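Local coordinates for Pdx2 protein (Plasmodium falciparum, PDB 2ABW) that hydrolyses glutamine to glutamate and ammonia as the glutaminase subunit of PLP synthase, supplying the ammonia that is channelled to Pdx1 for vitamin B6 synthesis, at residues P82-C87 with F195-L200; I6-L11 with G46-G51. All coordinates share one frame; numbering follows the deposited sequence. Where two conformers were deposited one is given.

Interaction 1: P82-C87 with F195-L200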
ATOM      1  N   PRO A  82       0.075  10.674  -3.404  1.00 15.56           N
ATOM      2  CA  PRO A  82       0.650   9.513  -2.723  1.00 14.43           C
ATOM      3  C   PRO A  82      -0.358   8.396  -2.444  1.00 16.37           C
ATOM      4  O   PRO A  82      -1.464   8.692  -1.938  1.00 14.77           O
ATOM      5  CB  PRO A  82       1.225  10.108  -1.425  1.00 15.86           C
ATOM      6  CG  PRO A  82       1.546  11.500  -1.790  1.00 18.74           C
ATOM      7  CD  PRO A  82       0.397  11.927  -2.715  1.00 16.83           C
ATOM      8  N   ILE A  83       0.086   7.156  -2.646  1.00 14.46           N
ATOM      9  CA  ILE A  83      -0.743   5.989  -2.387  1.00 15.46           C
ATOM     10  C   ILE A  83       0.100   4.913  -1.771  1.00 16.14           C
ATOM     11  O   ILE A  83       1.218   4.736  -2.172  1.00 15.93           O
ATOM     12  CB  ILE A  83      -1.467   5.539  -3.673  1.00 16.85           C
ATOM     13  CG1 ILE A  83      -2.539   4.486  -3.349  1.00 17.26           C
ATOM     14  CG2 ILE A  83      -0.478   5.172  -4.751  1.00 15.74           C
ATOM     15  CD1 ILE A  83      -3.552   4.279  -4.439  1.00 19.20           C
ATOM     16  N   TRP A  84      -0.471   4.248  -0.816  1.00 14.47           N
ATOM     17  CA  TRP A  84       0.175   3.129  -0.084  1.00 15.36           C
ATOM     18  C   TRP A  84      -0.718   1.933  -0.262  1.00 15.16           C
ATOM     19  O   TRP A  84      -1.827   1.861   0.289  1.00 16.26           O
ATOM     20  CB  TRP A  84       0.299   3.472   1.390  1.00 15.78           C
ATOM     21  CG  TRP A  84       0.988   2.425   2.204  1.00 14.58           C
ATOM     22  CD1 TRP A  84       1.704   1.322   1.724  1.00 17.34           C
ATOM     23  CD2 TRP A  84       1.093   2.403   3.606  1.00 14.35           C
ATOM     24  NE1 TRP A  84       2.188   0.581   2.782  1.00 16.06           N
ATOM     25  CE2 TRP A  84       1.837   1.246   3.953  1.00 15.88           C
ATOM     26  CE3 TRP A  84       0.635   3.251   4.627  1.00 14.11           C
ATOM     27  CZ2 TRP A  84       2.138   0.940   5.260  1.00 16.10           C
ATOM     28  CZ3 TRP A  84       0.879   2.889   5.912  1.00 14.62           C
ATOM     29  CH2 TRP A  84       1.658   1.788   6.226  1.00 14.83           C
ATOM     30  N   GLY A  85      -0.243   0.951  -1.008  1.00 15.15           N
ATOM     31  CA  GLY A  85      -0.920  -0.324  -1.090  1.00 14.81           C
ATOM     32  C   GLY A  85      -0.277  -1.322  -0.181  1.00 16.45           C
ATOM     33  O   GLY A  85       0.911  -1.551  -0.288  1.00 17.28           O
ATOM     34  N   THR A  86      -1.061  -1.903   0.737  1.00 16.09           N
ATOM     35  CA  THR A  86      -0.549  -2.847   1.665  1.00 18.31           C
ATOM     36  C   THR A  86      -1.327  -4.166   1.556  1.00 19.86           C
ATOM     37  O   THR A  86      -2.514  -4.191   1.392  1.00 19.44           O
ATOM     38  CB  THR A  86      -0.481  -2.262   3.044  1.00 21.16           C
ATOM     39  OG1 THR A  86       0.345  -3.120   3.894  1.00 23.57           O
ATOM     40  CG2 THR A  86      -1.856  -2.092   3.648  1.00 22.29           C
ATOM     41  N   CYS A  87      -0.543  -5.227   1.484  1.00 21.23           N
ATOM     42  CA  CYS A  87      -1.058  -6.575   1.190  1.00 22.02           C
ATOM     43  C   CYS A  87      -1.893  -6.585  -0.090  1.00 22.11           C
ATOM     44  O   CYS A  87      -1.327  -6.467  -1.171  1.00 21.16           O
ATOM     45  CB  CYS A  87      -1.799  -7.118   2.392  0.55 23.68           C
ATOM     46  SG  CYS A  87      -1.696  -8.918   2.443  0.55 26.63           S
ATOM     47  N   PHE A 195       3.482  -6.821   3.970  1.00 16.18           N
ATOM     48  CA  PHE A 195       3.168  -7.153   5.389  1.00 17.31           C
ATOM     49  C   PHE A 195       1.952  -6.358   5.869  1.00 17.47           C
ATOM     50  O   PHE A 195       1.392  -5.542   5.132  1.00 20.05           O
ATOM     51  CB  PHE A 195       4.396  -6.927   6.275  1.00 16.71           C
ATOM     52  CG  PHE A 195       5.055  -5.567   6.124  1.00 17.22           C
ATOM     53  CD1 PHE A 195       4.650  -4.496   6.893  1.00 16.72           C
ATOM     54  CD2 PHE A 195       6.094  -5.393   5.235  1.00 17.04           C
ATOM     55  CE1 PHE A 195       5.256  -3.266   6.776  1.00 15.96           C
ATOM     56  CE2 PHE A 195       6.703  -4.170   5.116  1.00 16.78           C
ATOM     57  CZ  PHE A 195       6.299  -3.095   5.880  1.00 16.87           C
ATOM     58  N   HIS A 196       1.558  -6.637   7.090  1.00 16.81           N
ATOM     59  CA  HIS A 196       0.435  -5.987   7.771  1.00 17.32           C
ATOM     60  C   HIS A 196       0.940  -4.973   8.764  1.00 17.51           C
ATOM     61  O   HIS A 196       1.180  -5.287   9.921  1.00 16.11           O
ATOM     62  CB  HIS A 196      -0.390  -7.050   8.510  1.00 18.56           C
ATOM     63  CG  HIS A 196      -1.327  -7.758   7.621  1.00 23.26           C
ATOM     64  ND1 HIS A 196      -2.629  -7.346   7.459  1.00 25.94           N
ATOM     65  CD2 HIS A 196      -1.154  -8.824   6.809  1.00 28.20           C
ATOM     66  CE1 HIS A 196      -3.233  -8.168   6.612  1.00 27.91           C
ATOM     67  NE2 HIS A 196      -2.349  -9.056   6.173  1.00 25.48           N
ATOM     68  N   PRO A 197       1.097  -3.702   8.317  1.00 17.12           N
ATOM     69  CA  PRO A 197       1.700  -2.687   9.209  1.00 16.74           C
ATOM     70  C   PRO A 197       0.815  -2.339  10.362  1.00 18.08           C
ATOM     71  O   PRO A 197       1.261  -1.764  11.365  1.00 19.16           O
ATOM     72  CB  PRO A 197       1.771  -1.470   8.266  1.00 17.26           C
ATOM     73  CG  PRO A 197       0.680  -1.654   7.272  1.00 18.53           C
ATOM     74  CD  PRO A 197       0.589  -3.135   7.069  1.00 20.05           C
ATOM     75  N   GLU A 198      -0.454  -2.737  10.294  1.00 16.17           N
ATOM     76  CA  GLU A 198      -1.404  -2.450  11.353  1.00 17.38           C
ATOM     77  C   GLU A 198      -1.412  -3.455  12.464  1.00 18.81           C
ATOM     78  O   GLU A 198      -2.071  -3.204  13.510  1.00 18.87           O
ATOM     79  CB  GLU A 198      -2.785  -2.274  10.736  1.00 17.97           C
ATOM     80  CG  GLU A 198      -3.531  -3.534  10.451  1.00 18.82           C
ATOM     81  CD  GLU A 198      -3.019  -4.440   9.291  1.00 21.66           C
ATOM     82  OE1 GLU A 198      -1.956  -4.196   8.672  1.00 19.60           O
ATOM     83  OE2 GLU A 198      -3.757  -5.460   9.089  1.00 23.90           O
ATOM     84  N   LEU A 199      -0.689  -4.553  12.288  1.00 16.63           N
ATOM     85  CA  LEU A 199      -0.756  -5.720  13.239  1.00 17.81           C
ATOM     86  C   LEU A 199       0.466  -5.765  14.205  1.00 19.11           C
ATOM     87  O   LEU A 199       0.530  -6.638  15.045  1.00 20.81           O
ATOM     88  CB  LEU A 199      -0.879  -6.989  12.486  1.00 18.00           C
ATOM     89  CG  LEU A 199      -2.150  -7.311  11.709  1.00 23.48           C
ATOM     90  CD1 LEU A 199      -2.087  -8.757  11.156  1.00 24.63           C
ATOM     91  CD2 LEU A 199      -3.220  -7.064  12.698  1.00 26.11           C
ATOM     92  N   LEU A 200       1.379  -4.814  14.108  1.00 15.74           N
ATOM     93  CA  LEU A 200       2.471  -4.642  15.092  1.00 17.60           C
ATOM     94  C   LEU A 200       2.319  -3.306  15.770  1.00 17.92           C
ATOM     95  O   LEU A 200       1.744  -2.366  15.233  1.00 17.58           O
ATOM     96  CB  LEU A 200       3.839  -4.776  14.451  1.00 16.76           C
ATOM     97  CG  LEU A 200       4.110  -6.117  13.840  1.00 21.61           C
ATOM     98  CD1 LEU A 200       5.542  -6.023  13.169  1.00 21.04           C
ATOM     99  CD2 LEU A 200       4.088  -7.277  14.866  1.00 19.65           C
TER
HETATM  100  O   HOH W   1      -1.859  -4.770   5.405  1.00 33.98           O

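Interaction 2: I6-L11 with G46-G51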
ATOM      1  N   ILE A   6      -5.618  11.933   5.033  1.00 16.27           N
ATOM      2  CA  ILE A   6      -5.283  10.656   4.460  1.00 15.42           C
ATOM      3  C   ILE A   6      -6.524   9.785   4.491  1.00 14.56           C
ATOM      4  O   ILE A   6      -7.188   9.676   5.527  1.00 15.88           O
ATOM      5  CB  ILE A   6      -4.082   9.954   5.152  1.00 16.51           C
ATOM      6  CG1 ILE A   6      -2.869  10.827   4.884  1.00 14.72           C
ATOM      7  CG2 ILE A   6      -3.969   8.524   4.627  1.00 16.97           C
ATOM      8  CD1 ILE A   6      -1.590  10.368   5.607  1.00 16.67           C
ATOM      9  N   GLY A   7      -6.837   9.183   3.365  1.00 13.23           N
ATOM     10  CA  GLY A   7      -7.993   8.288   3.297  1.00 13.71           C
ATOM     11  C   GLY A   7      -7.563   6.858   3.363  1.00 15.12           C
ATOM     12  O   GLY A   7      -6.393   6.488   2.988  1.00 15.06           O
ATOM     13  N   VAL A   8      -8.454   6.011   3.868  1.00 14.03           N
ATOM     14  CA  VAL A   8      -8.269   4.542   3.878  1.00 15.86           C
ATOM     15  C   VAL A   8      -9.416   3.916   3.137  1.00 16.98           C
ATOM     16  O   VAL A   8     -10.566   4.089   3.485  1.00 16.02           O
ATOM     17  CB  VAL A   8      -8.137   3.955   5.281  1.00 17.06           C
ATOM     18  CG1 VAL A   8      -7.953   2.402   5.236  1.00 16.46           C
ATOM     19  CG2 VAL A   8      -6.918   4.565   5.995  1.00 15.58           C
ATOM     20  N   LEU A   9      -9.130   3.216   2.041  1.00 16.43           N
ATOM     21  CA  LEU A   9     -10.199   2.547   1.243  0.70 17.60           C
ATOM     22  C   LEU A   9     -10.904   1.579   2.194  0.70 18.84           C
ATOM     23  O   LEU A   9     -10.256   0.854   2.945  0.70 18.06           O
ATOM     24  CB  LEU A   9      -9.543   1.850   0.040  1.00 16.50           C
ATOM     25  CG  LEU A   9     -10.645   1.380  -0.938  1.00 19.64           C
ATOM     26  CD1 LEU A   9     -11.273   2.520  -1.745  1.00 21.61           C
ATOM     27  CD2 LEU A   9     -10.055   0.349  -1.921  1.00 23.09           C
ATOM     28  N   SER A  10     -12.229   1.616   2.237  0.70 18.27           N
ATOM     29  CA  SER A  10     -12.952   0.886   3.301  0.70 19.56           C
ATOM     30  C   SER A  10     -14.029  -0.077   2.859  0.70 20.79           C
ATOM     31  O   SER A  10     -14.672  -0.749   3.709  0.70 20.38           O
ATOM     32  CB  SER A  10     -13.526   1.880   4.267  0.70 18.17           C
ATOM     33  OG  SER A  10     -14.565   2.630   3.677  0.70 22.27           O
ATOM     34  N   LEU A  11     -14.220  -0.128   1.564  0.70 21.80           N
ATOM     35  CA  LEU A  11     -15.293  -0.918   0.973  0.70 23.62           C
ATOM     36  C   LEU A  11     -15.211  -2.406   1.313  1.00 25.21           C
ATOM     37  O   LEU A  11     -16.253  -3.050   1.441  1.00 25.95           O
ATOM     38  CB  LEU A  11     -15.283  -0.695  -0.536  1.00 25.14           C
ATOM     39  CG  LEU A  11     -15.620   0.759  -0.946  1.00 24.90           C
ATOM     40  CD1 LEU A  11     -15.313   1.040  -2.349  1.00 29.35           C
ATOM     41  CD2 LEU A  11     -17.026   1.130  -0.575  1.00 30.94           C
ATOM     42  N   GLY A  46      -3.663  11.896   0.337  1.00 15.38           N
ATOM     43  CA  GLY A  46      -3.048  10.579   0.079  1.00 15.32           C
ATOM     44  C   GLY A  46      -4.015   9.473   0.402  1.00 14.80           C
ATOM     45  O   GLY A  46      -5.050   9.724   1.120  1.00 15.31           O
ATOM     46  N   LEU A  47      -3.759   8.254  -0.048  1.00 13.71           N
ATOM     47  CA  LEU A  47      -4.748   7.147   0.133  1.00 14.44           C
ATOM     48  C   LEU A  47      -3.966   5.877   0.505  1.00 14.08           C
ATOM     49  O   LEU A  47      -2.880   5.615  -0.059  1.00 14.33           O
ATOM     50  CB  LEU A  47      -5.497   6.916  -1.186  1.00 14.44           C
ATOM     51  CG  LEU A  47      -6.459   5.779  -1.184  1.00 15.58           C
ATOM     52  CD1 LEU A  47      -7.643   6.142  -0.341  1.00 15.19           C
ATOM     53  CD2 LEU A  47      -6.872   5.351  -2.628  1.00 15.87           C
ATOM     54  N   VAL A  48      -4.555   5.113   1.433  1.00 13.74           N
ATOM     55  CA  VAL A  48      -4.079   3.784   1.750  1.00 14.56           C
ATOM     56  C   VAL A  48      -5.083   2.775   1.219  1.00 14.95           C
ATOM     57  O   VAL A  48      -6.344   2.899   1.484  1.00 15.66           O
ATOM     58  CB  VAL A  48      -3.969   3.612   3.265  1.00 14.69           C
ATOM     59  CG1 VAL A  48      -3.467   2.210   3.547  1.00 19.43           C
ATOM     60  CG2 VAL A  48      -3.056   4.698   3.838  1.00 15.58           C
ATOM     61  N   ILE A  49      -4.595   1.746   0.490  1.00 15.45           N
ATOM     62  CA  ILE A  49      -5.424   0.623   0.068  1.00 15.51           C
ATOM     63  C   ILE A  49      -4.941  -0.593   0.813  1.00 17.53           C
ATOM     64  O   ILE A  49      -3.909  -1.088   0.438  1.00 18.26           O
ATOM     65  CB  ILE A  49      -5.384   0.435  -1.427  1.00 17.30           C
ATOM     66  CG1 ILE A  49      -5.904   1.713  -2.134  1.00 18.87           C
ATOM     67  CG2 ILE A  49      -6.327  -0.784  -1.796  1.00 19.55           C
ATOM     68  CD1 ILE A  49      -6.192   1.659  -3.683  1.00 22.10           C
ATOM     69  N   PRO A  50      -5.694  -1.076   1.788  1.00 17.14           N
ATOM     70  CA  PRO A  50      -5.317  -2.295   2.490  1.00 19.25           C
ATOM     71  C   PRO A  50      -6.083  -3.498   1.933  1.00 22.89           C
ATOM     72  O   PRO A  50      -6.615  -3.399   0.870  1.00 25.29           O
ATOM     73  CB  PRO A  50      -5.631  -1.892   3.913  1.00 21.06           C
ATOM     74  CG  PRO A  50      -6.991  -1.153   3.769  1.00 19.82           C
ATOM     75  CD  PRO A  50      -6.856  -0.416   2.430  1.00 18.76           C
ATOM     76  N   GLY A  51      -6.184  -4.569   2.655  1.00 25.11           N
ATOM     77  CA  GLY A  51      -7.111  -5.667   2.303  1.00 25.60           C
ATOM     78  C   GLY A  51      -6.384  -6.976   2.367  1.00 27.04           C
ATOM     79  O   GLY A  51      -5.159  -7.065   2.217  1.00 28.49           O
TER

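Interaction 1: P82-C87 with F195-L200
Cys-87 and Phe-195 bring the two backbones closest, their CA atoms 6.0 Å apart, where strand 83-86 ends and the irregular loop 195-200 passes its tip. Cys-87 has a positive phi of 53°, the strained turn of a nucleophile elbow, and sits at the N-cap of the helix that follows. In one of its two conformers its SG points to the imidazole of His-196 and stands 3.8 Å from NE2. The approach is oblique to the ring, with SG 48° off the normal. On the far side of that imidazole, ND1 of His-196 donates a nearly straight hydrogen bond of 2.7 Å to OE2 of Glu-198. The carboxylate oxygen receives it with its syn lone pair and lies 8° out of the ring plane, which would hold the imidazole from turning about its CB-CG bond. Thr-86 OG1 lies 2.9 Å from Phe-195 O and comes up against CD of the Pro-197 ring at 3.2 Å; the hydroxyl is hydrogen-bonded to Thr-193 OG1, which also takes Trp-84 NE1. A water sits 3.1 Å from Thr-86 OG1 and gives a weak bond to OE1 of Glu-198, linking strand and loop beside the triad. Deeper in, the benzo end of the Trp-84 indole slides past the Pro-197 ring, CZ2 coming to 3.6 Å from CG, while Phe-205 of helix 204-219 packs against both Trp-84 and Phe-195. Cys-87 is the nucleophile, and His-196 and Glu-198 form the charge relay, the catalytic triad of the class I glutamine amidotransferases. The order SG, NE2, ND1, OE2 is that of a relay, consistent with His-196 acting on the nucleophile while Glu-198 orients its ring, although SG and NE2 are too far apart here for a hydrogen bond.

Interaction 2: I6-L11 with G46-G51
Gly-7 and Val-48 are joined in a parallel ladder whose two strands, 6-9 and 46-49, run at 25° to each other. Gly-7 N donates to Gly-46 O at 2.9 Å, Val-48 N returns a bond to Gly-7 O at 2.8 Å, and Leu-9 N bonds Val-48 O at 2.9 Å. Val-48 CB lies 3.8 Å from Gly-7 O and also faces CG2 of Val-8, the two valines flank to flank on the same face of the sheet. From there CG2, anti to the carbonyl carbon, continues to CG2 of Ile-6 at 4.0 Å, and the side chain also touches Trp-84 of strand 83-86. Helix 16-23 covers this face, its Phe-22 touching both Ile-6 and Val-48. These are adjacent parallel strands of the Rossmann-like sheet of a class I glutaminase, linked through helix 16-23, strand 30-35 and helix 38-42. On the opposite face Leu-47 lays CD1 3.6 Å from Gly-7 O, over a residue with no side chain of its own. Past the last bridge, Leu-9 CD2, in one of two conformers, packs on CG2 of Ile-49, and CG of Pro-50 comes to 4.0 Å from CG1 of Val-8.

Overall arrangement
Both contacts are buried, and they meet in one sheet, where strands 46-49 and 83-86 are neighbours: Trp-84 N lies 2.9 Å from Leu-47 O and Trp-84 O 2.8 Å from Ile-49 N, probable hydrogen bonds. Interaction 2 is sheet interior, held by regular backbone bonds and aliphatic side chains. Interaction 1 lies at the strand ends, where one partner is a loop, and it combines the apolar packing of Trp-84 on Pro-197 with polar side chains and a water, His-196 and Glu-198 being partly exposed. The two approach again beyond the strands, with Cys-87 CB 3.4 Å from Gly-51 O, next to Gly-52, assigned to glutamine binding. Helix 16-23 touches side chains of both contacts.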